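Local coordinates for protease VP4 (Blotched snakehead virus, PDB 2GEF), which cuts peptide bonds as a birnavirus serine protease with a serine/lysine catalytic dyad, and probably processes the viral polyprotein from which it comes, at residues A31-V36 / L104-V109; A110-R115 / A120-V125; A153-C158 / D205-S210; L172-A177 / L182-M187. All coordinates share one frame; numbering follows the deposited sequence.

Contact 1 (A31-V36 / L104-V109); sequences ALFPVV and LTILPV
L32 meets V109 and F33 meets I106 in a small, wholly apolar contact between two strands of one curled mixed sheet, deep in the core of this Ser/Lys-dyad protease of the S50 family. Strands 31-38 and 104-109 are not direct neighbours: both pair antiparallel with strand 43-52, which runs between them, and no hydrogen bond joins the two. The curl of the sheet probably lets the side chains meet across the strand between them, and even the nearest pair of CA atoms, those of L32 and V109, are 8.9 Å apart.

F33 makes the larger contribution on its strand. Its CG is tucked between the backbone N and the carbonyl carbon (chi1 61°), and the ring runs toward strand 104-109 with its far end leading. The ring edge at CE2 and CZ is what I106 meets: I106 CB lies close to the ring plane and I106 CG2 is 3.6 Å from F33 CZ. The two side chains stand roughly at right angles. F33 also leans on A140 of helix 138-146 and on S137, next in sequence to the nucleophile S136, whose side chain is about 6 Å from that of F33. This part of the core therefore lies close to the active site.

The second touch is a single pair of methyls, L32 CD2 against V109 CG2, 3.7 Å apart.

Contact 2 (A110-R115 / A120-V125); sequences ADVFWR and ADVDVV
A120 sets its CB over one face of the W114 indole, 4.1 Å from the centroid of the five-membered ring and 10° off its normal, a CH-pi contact. The same methyl touches V112 CG1, which rests over the same face, both offset toward the rim. W114 NE1 hydrogen-bonds to V150 O, and K152 adds a cation-pi contact to the ring.

D121 is gripped at backbone and side chain alike. Its N gives a hydrogen bond to F113 O and its O receives one from F113 N, the latter nearly straight at 167°. Its carboxylate forms a salt bridge with R115, whose chain is extended from CG to NE. R115 NE meets D121 OD2 at 3.3 Å, on the syn side but clearly out of the carboxylate plane, and the further bonds from NH2 are weak; the two flat groups are turned 57° from each other.

This is the antiparallel hairpin 111-114/120-126, with strand 120-126 central in a three-stranded sheet and strand 22-27 along its other edge.

V122 pairs with V112 at a non-hydrogen-bonded position, the side chains lying side by side with V112 CG1 3.6 Å from V122 CG2. The D123 side chain is on the face of F113 and D121, with OD1 bonded to S22 OG. D123 N bonds to D111 O, and D123 O accepts A110 N at 3.0 Å. V125 CG1 closes on A110 CB at 3.7 Å, where the chain turns its corner.

Contact 3 (A153-C158 / D205-S210); sequences AAYTGC and DHAFDS
Y155 and H206 carry the one hydrogen bond of this contact, between Y155 OH and H206 ND1 at 2.8 Å; either atom could be the donor. It ties strand 154-160 to helix 200-209 near the C-terminal end of the model. H206 CG lies anti to its own backbone N (chi1 173°), which swings the imidazole off the helix toward the strand. The hydroxyl meets the imidazole at its edge, and ND1 in turn lies near the plane of the phenol. The two ring planes are almost perpendicular, at 89°, with centroids 5.7 Å apart.

Van der Waals contacts flank the bond. A153 CB approaches the imidazole edge at CE1, 3.6 Å away. A207 CB comes against the end of the phenol, 4.1 Å from Y155 CZ, and the hydroxyl sits close to A207 CA as well.

Within the segment 205-210, S210 OG donates to A207 O at 2.6 Å, and it also bonds to K152 N, a second polar tie between this segment and the chain leading into the strand.

Because Y155 is buried, the bond to H206 gives its hydroxyl a polar partner, and it probably fixes which way the imidazole is turned.

Contact 4 (L172-A177 / L182-M187); sequences LKARAA and LPLVGM
L184 sends its CG anti to the backbone N (chi1 -167°), and together with the turn at chi2 this swings CD2 against the helix 172-177. That methyl lands at the K173-A174 step: it is 3.5 Å from A174 N and 3.8 Å from K173 CB, with A174 CB a little further off. CB of K173 touches L184, while the rest of the lysine chain leads away and bends near its end toward the active site. There K173, the catalytic lysine, comes about 3 Å from the side chain of the nucleophile S136, and its NZ makes a weak hydrogen bond to T156 OG1. L184 thus packs on the backbone of the helix turn from which the catalytic side chain springs, and also touches T156.

One turn further on, A177 points its methyl at the incoming chain. A177 CB lies 3.3 Å from L182 O and 4.2 Å from L184 CB. The single hydrogen bond across the contact runs from L182 N to A177 O at 3.1 Å; its donor sits above the carbonyl plane, 42° out of it. L182 CB also rests against A177 O, 3.4 Å away.

Helix 170-178 and strand 184-186 follow each other through a short connection, and their segments run at 126°. The strand pairs in parallel with 154-160 and 195-196, while the helix lies between this sheet and strands 31-38 and 43-52, touching P34, V36, S45 and L47.

How the contacts relate
Along the chain, contacts 1 and 2 come first and in series, strand 104-109 leading straight into the hairpin of contact 2; their centres lie about 12 Å apart. Contact 4 falls within the span between the two segments of contact 3. Those two, about 10 Å apart between centres, share one sheet, in which strands 154-160 and 184-186 are parallel neighbours. Contact 1 is the most central, its centre about 4 Å from that of the chain, and touches all the others: V109 meets V122, L32 O probably bonds to Y155 N, and P34 packs on K173. Contact 2 meets contact 4 through W114 and L182. Contact 4 holds K173, contacts 1 and 3 lie close to the dyad, and contact 2 lies away from it.

Contact 1 (A31-V36 / L104-V109)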
# COMPACT_ATOMS: atom_id res chain seq x y z
N ALA A 31 0.54 -0.76 7.41
CA ALA A 31 0.92 0.42 6.67
C ALA A 31 0.10 0.43 5.38
O ALA A 31 -0.17 -0.65 4.79
CB ALA A 31 2.39 0.47 6.38
N LEU A 32 -0.33 1.63 5.00
CA LEU A 32 -1.10 1.88 3.77
C LEU A 32 -0.23 2.14 2.61
O LEU A 32 0.82 2.82 2.71
CB LEU A 32 -2.07 3.11 3.93
CG LEU A 32 -3.10 2.83 5.04
CD1 LEU A 32 -3.59 4.21 5.63
CD2 LEU A 32 -4.42 1.90 4.64
N PHE A 33 -0.72 1.64 1.47
CA PHE A 33 -0.09 1.85 0.22
C PHE A 33 -1.21 1.89 -0.92
O PHE A 33 -2.27 1.41 -0.68
CB PHE A 33 0.89 0.76 -0.09
CG PHE A 33 0.28 -0.66 -0.18
CD1 PHE A 33 0.10 -1.29 -1.44
CD2 PHE A 33 0.08 -1.45 1.02
CE1 PHE A 33 -0.42 -2.62 -1.52
CE2 PHE A 33 -0.39 -2.79 0.93
CZ PHE A 33 -0.59 -3.40 -0.31
N PRO A 34 -0.95 2.55 -2.08
CA PRO A 34 -1.86 2.59 -3.21
C PRO A 34 -1.73 1.52 -4.18
O PRO A 34 -0.65 0.95 -4.32
CB PRO A 34 -1.65 3.97 -3.78
CG PRO A 34 -0.19 4.09 -3.62
CD PRO A 34 0.10 3.57 -2.23
N VAL A 35 -2.93 1.10 -4.68
CA VAL A 35 -3.05 0.00 -5.61
C VAL A 35 -3.82 0.44 -6.86
O VAL A 35 -5.01 0.84 -6.77
CB VAL A 35 -3.70 -1.21 -5.05
CG1 VAL A 35 -3.87 -2.35 -6.25
CG2 VAL A 35 -2.84 -1.79 -3.94
N VAL A 36 -3.14 0.38 -8.03
CA VAL A 36 -3.79 0.87 -9.25
C VAL A 36 -4.01 -0.39 -10.20
O VAL A 36 -3.21 -1.39 -10.16
CB VAL A 36 -3.00 2.02 -9.91
CG1 VAL A 36 -2.68 3.16 -8.96
CG2 VAL A 36 -1.72 1.51 -10.59
N LEU A 104 3.10 -11.37 5.83
CA LEU A 104 2.23 -10.20 5.97
C LEU A 104 1.06 -10.58 5.12
O LEU A 104 1.17 -11.52 4.33
CB LEU A 104 2.87 -8.90 5.41
CG LEU A 104 4.07 -8.18 6.14
CD1 LEU A 104 5.39 -8.39 5.37
CD2 LEU A 104 3.79 -6.61 6.24
N THR A 105 -0.06 -9.88 5.34
CA THR A 105 -1.21 -10.00 4.53
C THR A 105 -1.59 -8.62 4.11
O THR A 105 -1.46 -7.69 4.93
CB THR A 105 -2.34 -10.54 5.47
OG1 THR A 105 -1.91 -11.78 5.99
CG2 THR A 105 -3.52 -10.89 4.67
N ILE A 106 -2.03 -8.41 2.87
CA ILE A 106 -2.51 -7.07 2.46
C ILE A 106 -4.03 -7.18 2.16
O ILE A 106 -4.55 -8.24 1.80
CB ILE A 106 -1.70 -6.54 1.23
CG1 ILE A 106 -1.86 -7.53 0.09
CG2 ILE A 106 -0.23 -6.47 1.59
CD1 ILE A 106 -1.48 -7.15 -1.34
N LEU A 107 -4.74 -6.11 2.42
CA LEU A 107 -6.21 -6.09 2.40
C LEU A 107 -6.71 -4.80 1.79
O LEU A 107 -6.19 -3.69 2.16
CB LEU A 107 -6.83 -6.21 3.83
CG LEU A 107 -6.36 -7.47 4.64
CD1 LEU A 107 -6.56 -7.26 6.16
CD2 LEU A 107 -7.05 -8.65 4.17
N PRO A 108 -7.72 -4.88 0.92
CA PRO A 108 -8.22 -3.56 0.42
C PRO A 108 -8.89 -2.85 1.55
O PRO A 108 -9.45 -3.48 2.37
CB PRO A 108 -9.19 -3.93 -0.76
CG PRO A 108 -9.21 -5.51 -0.76
CD PRO A 108 -8.45 -6.04 0.40
N VAL A 109 -8.80 -1.53 1.65
CA VAL A 109 -9.53 -0.78 2.69
C VAL A 109 -10.31 0.49 2.11
O VAL A 109 -9.70 1.29 1.33
CB VAL A 109 -8.56 -0.38 3.77
CG1 VAL A 109 -7.68 -1.57 4.20
CG2 VAL A 109 -7.66 0.71 3.29

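Contact 2 (A110-R115 / A120-V125)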
# COMPACT_ATOMS: atom_id res chain seq x y z
N ALA A 110 -11.57 0.73 2.54
CA ALA A 110 -12.28 1.93 2.14
C ALA A 110 -12.01 3.16 2.97
O ALA A 110 -12.29 4.20 2.52
CB ALA A 110 -13.70 1.64 2.22
N ASP A 111 -11.50 3.05 4.19
CA ASP A 111 -11.31 4.16 5.08
C ASP A 111 -10.64 3.74 6.38
O ASP A 111 -10.56 2.57 6.67
CB ASP A 111 -12.65 4.77 5.51
CG ASP A 111 -12.54 6.29 5.81
OD1 ASP A 111 -11.41 6.91 5.76
OD2 ASP A 111 -13.59 6.89 6.10
N VAL A 112 -10.27 4.73 7.19
CA VAL A 112 -9.39 4.56 8.36
C VAL A 112 -9.62 5.66 9.37
O VAL A 112 -9.54 6.89 9.07
CB VAL A 112 -7.82 4.53 8.03
CG1 VAL A 112 -7.02 4.11 9.33
CG2 VAL A 112 -7.53 3.50 6.93
N PHE A 113 -9.92 5.20 10.58
CA PHE A 113 -10.27 6.07 11.68
C PHE A 113 -9.23 5.75 12.69
O PHE A 113 -9.26 4.65 13.17
CB PHE A 113 -11.72 5.76 12.21
CG PHE A 113 -12.75 5.70 11.08
CD1 PHE A 113 -13.21 6.89 10.46
CD2 PHE A 113 -13.15 4.44 10.55
CE1 PHE A 113 -14.06 6.85 9.37
CE2 PHE A 113 -14.02 4.35 9.52
CZ PHE A 113 -14.51 5.60 8.90
N TRP A 114 -8.31 6.69 12.95
CA TRP A 114 -7.33 6.63 14.06
C TRP A 114 -7.98 6.88 15.42
O TRP A 114 -8.98 7.65 15.57
CB TRP A 114 -6.12 7.59 13.91
CG TRP A 114 -5.11 7.04 12.89
CD1 TRP A 114 -3.96 6.32 13.12
CD2 TRP A 114 -5.22 7.14 11.48
NE1 TRP A 114 -3.38 5.95 11.94
CE2 TRP A 114 -4.10 6.51 10.92
CE3 TRP A 114 -6.14 7.82 10.62
CZ2 TRP A 114 -3.91 6.42 9.53
CZ3 TRP A 114 -5.94 7.74 9.23
CH2 TRP A 114 -4.80 7.03 8.70
N ARG A 115 -7.44 6.13 16.39
CA ARG A 115 -7.60 6.39 17.78
C ARG A 115 -6.40 7.27 18.26
O ARG A 115 -5.30 7.25 17.67
CB ARG A 115 -7.56 5.06 18.47
CG ARG A 115 -8.53 4.00 17.93
CD ARG A 115 -8.80 3.01 19.08
NE ARG A 115 -9.97 2.24 18.77
CZ ARG A 115 -10.38 1.13 19.34
NH1 ARG A 115 -9.78 0.58 20.39
NH2 ARG A 115 -11.46 0.57 18.80
N ALA A 120 -5.80 2.13 14.84
CA ALA A 120 -6.91 2.59 13.95
C ALA A 120 -7.95 1.52 13.66
O ALA A 120 -7.65 0.32 13.59
CB ALA A 120 -6.31 3.04 12.60
N ASP A 121 -9.19 1.98 13.50
CA ASP A 121 -10.25 1.12 13.11
C ASP A 121 -10.26 1.31 11.60
O ASP A 121 -10.27 2.42 11.12
CB ASP A 121 -11.55 1.64 13.77
CG ASP A 121 -11.61 1.33 15.18
OD1 ASP A 121 -11.57 0.14 15.59
OD2 ASP A 121 -11.64 2.28 15.96
N VAL A 122 -10.23 0.23 10.85
CA VAL A 122 -9.91 0.30 9.44
C VAL A 122 -11.07 -0.44 8.87
O VAL A 122 -11.41 -1.58 9.30
CB VAL A 122 -8.49 -0.35 9.06
CG1 VAL A 122 -8.31 -0.76 7.55
CG2 VAL A 122 -7.27 0.48 9.59
N ASP A 123 -11.70 0.25 7.93
CA ASP A 123 -12.79 -0.38 7.19
C ASP A 123 -12.20 -1.31 6.09
O ASP A 123 -11.85 -0.85 5.03
CB ASP A 123 -13.67 0.76 6.63
CG ASP A 123 -14.88 0.30 5.92
OD1 ASP A 123 -15.18 -0.89 5.83
OD2 ASP A 123 -15.59 1.22 5.46
N VAL A 124 -12.09 -2.59 6.39
CA VAL A 124 -11.58 -3.57 5.45
C VAL A 124 -12.77 -3.96 4.54
O VAL A 124 -13.84 -4.15 4.98
CB VAL A 124 -11.04 -4.86 6.20
CG1 VAL A 124 -10.56 -6.04 5.28
CG2 VAL A 124 -9.99 -4.52 7.28
N VAL A 125 -12.54 -4.08 3.27
CA VAL A 125 -13.59 -4.38 2.31
C VAL A 125 -13.12 -5.58 1.42
O VAL A 125 -11.91 -5.90 1.36
CB VAL A 125 -13.95 -3.07 1.39
CG1 VAL A 125 -14.81 -1.93 2.15
CG2 VAL A 125 -12.72 -2.46 0.59

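Contact 3 (A153-C158 / D205-S210)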
# COMPACT_ATOMS: atom_id res chain seq x y z
N ALA A 153 -0.47 8.02 6.50
CA ALA A 153 0.01 8.42 5.24
C ALA A 153 -0.14 7.23 4.40
O ALA A 153 -0.03 6.16 4.90
CB ALA A 153 1.59 8.74 5.40
N ALA A 154 -0.18 7.35 3.08
CA ALA A 154 -0.03 6.10 2.28
C ALA A 154 1.35 6.08 1.68
O ALA A 154 1.88 7.10 1.25
CB ALA A 154 -1.13 6.06 1.17
N TYR A 155 1.92 4.92 1.48
CA TYR A 155 3.30 4.80 0.93
C TYR A 155 3.41 4.07 -0.41
O TYR A 155 2.75 3.01 -0.67
CB TYR A 155 4.27 4.17 1.94
CG TYR A 155 4.36 4.98 3.22
CD1 TYR A 155 5.28 6.01 3.33
CD2 TYR A 155 3.59 4.62 4.40
CE1 TYR A 155 5.41 6.81 4.54
CE2 TYR A 155 3.66 5.47 5.60
CZ TYR A 155 4.56 6.52 5.63
OH TYR A 155 4.62 7.42 6.73
N THR A 156 4.33 4.56 -1.26
CA THR A 156 4.59 3.90 -2.57
C THR A 156 6.05 3.97 -2.95
O THR A 156 6.72 5.01 -2.83
CB THR A 156 3.60 4.38 -3.67
OG1 THR A 156 3.47 3.36 -4.67
CG2 THR A 156 3.95 5.80 -4.31
N GLY A 157 6.61 2.82 -3.35
CA GLY A 157 7.95 2.82 -3.71
C GLY A 157 8.47 1.41 -3.70
O GLY A 157 8.16 0.67 -2.79
N CYS A 158 9.14 1.02 -4.80
CA CYS A 158 9.92 -0.22 -4.76
C CYS A 158 11.17 -0.04 -3.92
O CYS A 158 11.59 1.11 -3.62
CB CYS A 158 10.27 -0.74 -6.14
SG CYS A 158 8.87 -0.99 -7.16
N ASP A 205 11.14 7.45 9.67
CA ASP A 205 11.07 8.79 10.26
C ASP A 205 9.76 9.53 9.96
O ASP A 205 9.13 10.02 10.86
CB ASP A 205 12.24 9.64 9.91
CG ASP A 205 13.53 9.22 10.66
OD1 ASP A 205 13.52 8.22 11.45
OD2 ASP A 205 14.55 9.91 10.46
N HIS A 206 9.32 9.54 8.72
CA HIS A 206 8.16 10.22 8.32
C HIS A 206 6.92 9.58 9.02
O HIS A 206 6.01 10.24 9.45
CB HIS A 206 7.99 10.14 6.81
CG HIS A 206 6.66 10.71 6.35
ND1 HIS A 206 5.48 10.06 6.53
CD2 HIS A 206 6.33 11.93 5.83
CE1 HIS A 206 4.47 10.79 6.08
NE2 HIS A 206 4.96 11.95 5.70
N ALA A 207 6.89 8.27 9.14
CA ALA A 207 5.78 7.51 9.69
C ALA A 207 5.58 7.93 11.17
O ALA A 207 4.50 8.26 11.64
CB ALA A 207 6.06 5.96 9.42
N PHE A 208 6.68 8.07 11.87
CA PHE A 208 6.62 8.36 13.27
C PHE A 208 6.15 9.87 13.37
O PHE A 208 5.27 10.22 14.18
CB PHE A 208 8.00 8.07 14.00
CG PHE A 208 8.00 8.51 15.49
CD1 PHE A 208 7.05 7.95 16.42
CD2 PHE A 208 8.85 9.56 15.94
CE1 PHE A 208 7.00 8.37 17.78
CE2 PHE A 208 8.80 10.02 17.29
CZ PHE A 208 7.87 9.45 18.24
N ASP A 209 6.78 10.76 12.61
CA ASP A 209 6.38 12.22 12.50
C ASP A 209 4.87 12.38 12.26
O ASP A 209 4.19 13.35 12.84
CB ASP A 209 7.09 12.91 11.31
CG ASP A 209 8.55 13.08 11.52
OD1 ASP A 209 9.07 12.59 12.54
OD2 ASP A 209 9.23 13.64 10.65
N SER A 210 4.31 11.40 11.50
CA SER A 210 2.91 11.49 10.96
C SER A 210 1.93 11.40 12.10
O SER A 210 0.72 11.81 11.99
CB SER A 210 2.62 10.44 9.90
OG SER A 210 2.39 9.25 10.54

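Contact 4 (L172-A177 / L182-M187)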
# COMPACT_ATOMS: atom_id res chain seq x y z
N LEU A 172 -2.31 9.12 -10.10
CA LEU A 172 -3.46 8.32 -9.83
C LEU A 172 -3.41 7.65 -8.42
O LEU A 172 -4.48 7.46 -7.78
CB LEU A 172 -3.52 7.20 -10.91
CG LEU A 172 -4.64 6.16 -10.89
CD1 LEU A 172 -5.88 6.84 -11.16
CD2 LEU A 172 -4.33 5.12 -12.06
N LYS A 173 -2.20 7.21 -8.03
CA LYS A 173 -1.93 6.77 -6.65
C LYS A 173 -2.30 7.77 -5.61
O LYS A 173 -2.99 7.33 -4.68
CB LYS A 173 -0.53 6.17 -6.42
CG LYS A 173 -0.41 4.90 -6.97
CD LYS A 173 1.14 4.55 -7.03
CE LYS A 173 1.32 3.44 -7.97
NZ LYS A 173 1.58 2.22 -7.28
N ALA A 174 -2.00 9.09 -5.80
CA ALA A 174 -2.27 10.15 -4.82
C ALA A 174 -3.77 10.28 -4.64
O ALA A 174 -4.27 10.49 -3.50
CB ALA A 174 -1.73 11.51 -5.33
N ARG A 175 -4.54 10.13 -5.74
CA ARG A 175 -5.98 10.15 -5.59
C ARG A 175 -6.47 9.24 -4.46
O ARG A 175 -7.31 9.59 -3.76
CB ARG A 175 -6.65 9.71 -6.90
CG ARG A 175 -6.33 10.51 -8.06
CD ARG A 175 -6.97 11.86 -7.90
NE ARG A 175 -6.95 12.55 -9.18
CZ ARG A 175 -7.80 13.51 -9.54
NH1 ARG A 175 -8.81 13.93 -8.71
NH2 ARG A 175 -7.62 14.02 -10.77
N ALA A 176 -5.91 8.06 -4.29
CA ALA A 176 -6.38 7.03 -3.41
C ALA A 176 -6.06 7.47 -2.00
O ALA A 176 -6.82 7.27 -1.04
CB ALA A 176 -5.65 5.69 -3.78
N ALA A 177 -4.95 8.11 -1.85
CA ALA A 177 -4.56 8.58 -0.56
C ALA A 177 -5.40 9.79 -0.16
O ALA A 177 -5.81 9.86 0.96
CB ALA A 177 -3.05 8.97 -0.58
N LEU A 182 -5.16 11.70 3.41
CA LEU A 182 -3.79 11.23 3.66
C LEU A 182 -2.86 11.67 2.56
O LEU A 182 -3.32 11.65 1.39
CB LEU A 182 -3.73 9.70 3.66
CG LEU A 182 -4.54 8.98 4.71
CD1 LEU A 182 -4.18 7.44 4.86
CD2 LEU A 182 -4.33 9.66 6.14
N PRO A 183 -1.59 12.06 2.93
CA PRO A 183 -0.58 12.15 1.94
C PRO A 183 -0.10 10.87 1.32
O PRO A 183 -0.04 9.80 1.96
CB PRO A 183 0.57 12.93 2.67
CG PRO A 183 0.45 12.41 4.09
CD PRO A 183 -1.07 12.50 4.25
N LEU A 184 0.20 11.01 0.01
CA LEU A 184 1.08 10.07 -0.70
C LEU A 184 2.58 10.36 -0.44
O LEU A 184 3.02 11.48 -0.65
CB LEU A 184 0.76 9.98 -2.15
CG LEU A 184 1.45 8.79 -2.83
CD1 LEU A 184 1.04 7.50 -2.32
CD2 LEU A 184 1.25 8.80 -4.41
N VAL A 185 3.29 9.37 0.14
CA VAL A 185 4.63 9.54 0.54
C VAL A 185 5.47 8.48 -0.16
O VAL A 185 5.10 7.28 -0.29
CB VAL A 185 4.78 9.41 2.09
CG1 VAL A 185 6.23 9.60 2.51
CG2 VAL A 185 3.93 10.46 2.78
N GLY A 186 6.57 8.91 -0.68
CA GLY A 186 7.46 7.93 -1.33
C GLY A 186 8.13 8.46 -2.58
O GLY A 186 8.73 9.53 -2.50
N MSE A 187 8.17 7.66 -3.67
CA MSE A 187 8.85 8.18 -4.85
C MSE A 187 8.12 7.66 -6.09
O MSE A 187 7.87 6.43 -6.20
CB MSE A 187 10.32 7.69 -4.99
CG MSE A 187 11.34 8.18 -4.09
SE MSE A 187 13.05 7.50 -4.76
CE MSE A 187 13.36 9.02 -5.99